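Local coordinates for protein aminotransferase class-III (PDB 5GHG) that probably transfers amino groups between amines and keto compounds as a class-III omega-transaminase, with its cofactor bound here in the pyridoxamine phosphate form, at residues Lys48-Ala53 with Gly413-Ala418. The protein carries 1 engineered substitution. Sequence-based numbering, arbitrary orientation.
Sequences KRYIEA and GVISRA
A parallel strand pairing joins I51 to V414 in a mixed sheet, where an N-terminal strand meets one from near the C-terminus. G413 ends helix 400-411 in a Schellman motif, and its O accepts a hydrogen bond from I51 N at 2.9 Å. I51 O then accepts one from I415 N at 2.8 Å, nearly straight at 176°. A53 N adds a weak hydrogen bond to I415 O. On one face, I415 lies between Y50 and E52. I415 CG1 stands beside the backbone N (chi1 -68°) and the chain runs on extended, bringing I415 CD1 to 3.6 Å from Y50 CB. I415 CG2 branches the other way and meets E52 OE2 at 3.4 Å. On the face of I51 and V414, V414 CG1 packs on A53 CB at 3.8 Å, against helix 433-455. Y50 OH hydrogen-bonds D44. E52 OE1 is hydrogen-bonded to G56 N, and E52 OE2 to Y83 OH of the second subunit. With an alanine at I415, the space between Y50 and E52 would probably be left unfilled, with less packing on that Y83. The backbone bonds thus fix the strand pairing, while apolar I415 shields one flank of a buried carboxylate held partly across the dimer interface.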
loop_
_atom_site.group_PDB
_atom_site.type_symbol
_atom_site.label_atom_id
_atom_site.label_comp_id
_atom_site.label_asym_id
_atom_site.label_seq_id
_atom_site.Cartn_x
_atom_site.Cartn_y
_atom_site.Cartn_z
ATOM N N LYS B 48 -8.921 -13.052 27.424
ATOM C CA LYS B 48 -8.038 -12.198 28.216
ATOM C C LYS B 48 -8.061 -10.776 27.673
ATOM O O LYS B 48 -8.020 -10.569 26.452
ATOM C CB LYS B 48 -6.618 -12.739 28.201
ATOM C CG LYS B 48 -6.423 -14.030 28.991
ATOM C CD LYS B 48 -4.962 -14.495 28.884
ATOM C CE LYS B 48 -3.975 -13.307 28.867
ATOM N NZ LYS B 48 -3.905 -12.538 30.154
ATOM N N ARG B 49 -8.112 -9.798 28.581
ATOM C CA ARG B 49 -8.129 -8.384 28.217
ATOM C C ARG B 49 -6.788 -7.717 28.503
ATOM O O ARG B 49 -6.090 -8.062 29.456
ATOM C CB ARG B 49 -9.250 -7.647 28.946
ATOM C CG ARG B 49 -10.629 -8.060 28.433
ATOM C CD ARG B 49 -11.745 -7.591 29.359
ATOM N NE ARG B 49 -11.824 -6.135 29.436
ATOM C CZ ARG B 49 -12.418 -5.366 28.531
ATOM N NH1 ARG B 49 -12.462 -4.051 28.704
ATOM N NH2 ARG B 49 -12.954 -5.903 27.454
ATOM N N TYR B 50 -6.429 -6.753 27.656
ATOM C CA TYR B 50 -5.158 -6.043 27.754
ATOM C C TYR B 50 -5.364 -4.562 27.509
ATOM O O TYR B 50 -6.184 -4.175 26.666
ATOM C CB TYR B 50 -4.153 -6.522 26.702
ATOM C CG TYR B 50 -3.989 -8.013 26.595
ATOM C CD1 TYR B 50 -4.897 -8.781 25.866
ATOM C CD2 TYR B 50 -2.923 -8.652 27.213
ATOM C CE1 TYR B 50 -4.742 -10.154 25.756
ATOM C CE2 TYR B 50 -2.760 -10.025 27.112
ATOM C CZ TYR B 50 -3.669 -10.766 26.376
ATOM O OH TYR B 50 -3.511 -12.115 26.269
ATOM N N ILE B 51 -4.594 -3.739 28.212
ATOM C CA ILE B 51 -4.410 -2.358 27.798
ATOM C C ILE B 51 -3.559 -2.366 26.523
ATOM O O ILE B 51 -2.457 -2.917 26.511
ATOM C CB ILE B 51 -3.733 -1.528 28.890
ATOM C CG1 ILE B 51 -4.647 -1.379 30.102
ATOM C CG2 ILE B 51 -3.279 -0.162 28.318
ATOM C CD1 ILE B 51 -3.991 -0.663 31.288
ATOM N N GLU B 52 -4.089 -1.775 25.450
ATOM C CA GLU B 52 -3.319 -1.629 24.215
ATOM C C GLU B 52 -2.486 -0.357 24.347
ATOM O O GLU B 52 -2.837 0.730 23.864
ATOM C CB GLU B 52 -4.228 -1.626 22.990
ATOM C CG GLU B 52 -3.854 -2.712 21.933
ATOM C CD GLU B 52 -2.447 -2.529 21.360
ATOM O OE1 GLU B 52 -1.860 -1.440 21.557
ATOM O OE2 GLU B 52 -1.903 -3.472 20.728
ATOM N N ALA B 53 -1.367 -0.493 25.048
ATOM C CA ALA B 53 -0.546 0.647 25.364
ATOM C C ALA B 53 0.203 1.168 24.142
ATOM O O ALA B 53 0.858 2.209 24.241
ATOM C CB ALA B 53 0.431 0.314 26.486
ATOM N N GLY B 413 -1.203 -7.881 31.574
ATOM C CA GLY B 413 -2.341 -7.251 30.942
ATOM C C GLY B 413 -2.057 -5.957 30.216
ATOM O O GLY B 413 -2.949 -5.120 30.093
ATOM N N VAL B 414 -0.822 -5.753 29.760
ATOM C CA VAL B 414 -0.440 -4.544 29.048
ATOM C C VAL B 414 0.331 -4.968 27.796
ATOM O O VAL B 414 1.318 -5.709 27.890
ATOM C CB VAL B 414 0.420 -3.609 29.924
ATOM C CG1 VAL B 414 0.950 -2.432 29.109
ATOM C CG2 VAL B 414 -0.363 -3.107 31.143
ATOM N N ILE B 415 -0.111 -4.490 26.639
ATOM C CA ILE B 415 0.562 -4.760 25.372
ATOM C C ILE B 415 1.470 -3.567 25.078
ATOM O O ILE B 415 0.998 -2.450 24.807
ATOM C CB ILE B 415 -0.438 -4.998 24.233
ATOM C CG1 ILE B 415 -1.192 -6.304 24.468
ATOM C CG2 ILE B 415 0.271 -5.014 22.879
ATOM C CD1 ILE B 415 -2.369 -6.506 23.541
ATOM N N SER B 416 2.777 -3.788 25.157
ATOM C CA SER B 416 3.752 -2.813 24.709
ATOM C C SER B 416 4.359 -3.334 23.402
ATOM O O SER B 416 3.807 -4.237 22.761
ATOM C CB SER B 416 4.785 -2.579 25.822
ATOM O OG SER B 416 5.832 -1.711 25.414
ATOM N N ARG B 417 5.481 -2.752 23.001
ATOM C CA ARG B 417 6.227 -3.209 21.833
ATOM C C ARG B 417 7.702 -3.121 22.186
ATOM O O ARG B 417 8.155 -2.098 22.700
ATOM C CB ARG B 417 5.917 -2.333 20.603
ATOM C CG ARG B 417 6.533 -2.831 19.298
ATOM C CD ARG B 417 5.654 -2.415 18.112
ATOM N NE ARG B 417 5.999 -3.127 16.884
ATOM C CZ ARG B 417 5.504 -4.312 16.530
ATOM N NH1 ARG B 417 5.901 -4.877 15.397
ATOM N NH2 ARG B 417 4.618 -4.933 17.306
ATOM N N ALA B 418 8.436 -4.198 21.963
ATOM C CA ALA B 418 9.862 -4.219 22.244
ATOM C C ALA B 418 10.579 -3.821 20.962
ATOM O O ALA B 418 10.518 -4.545 19.955
ATOM C CB ALA B 418 10.323 -5.597 22.715
#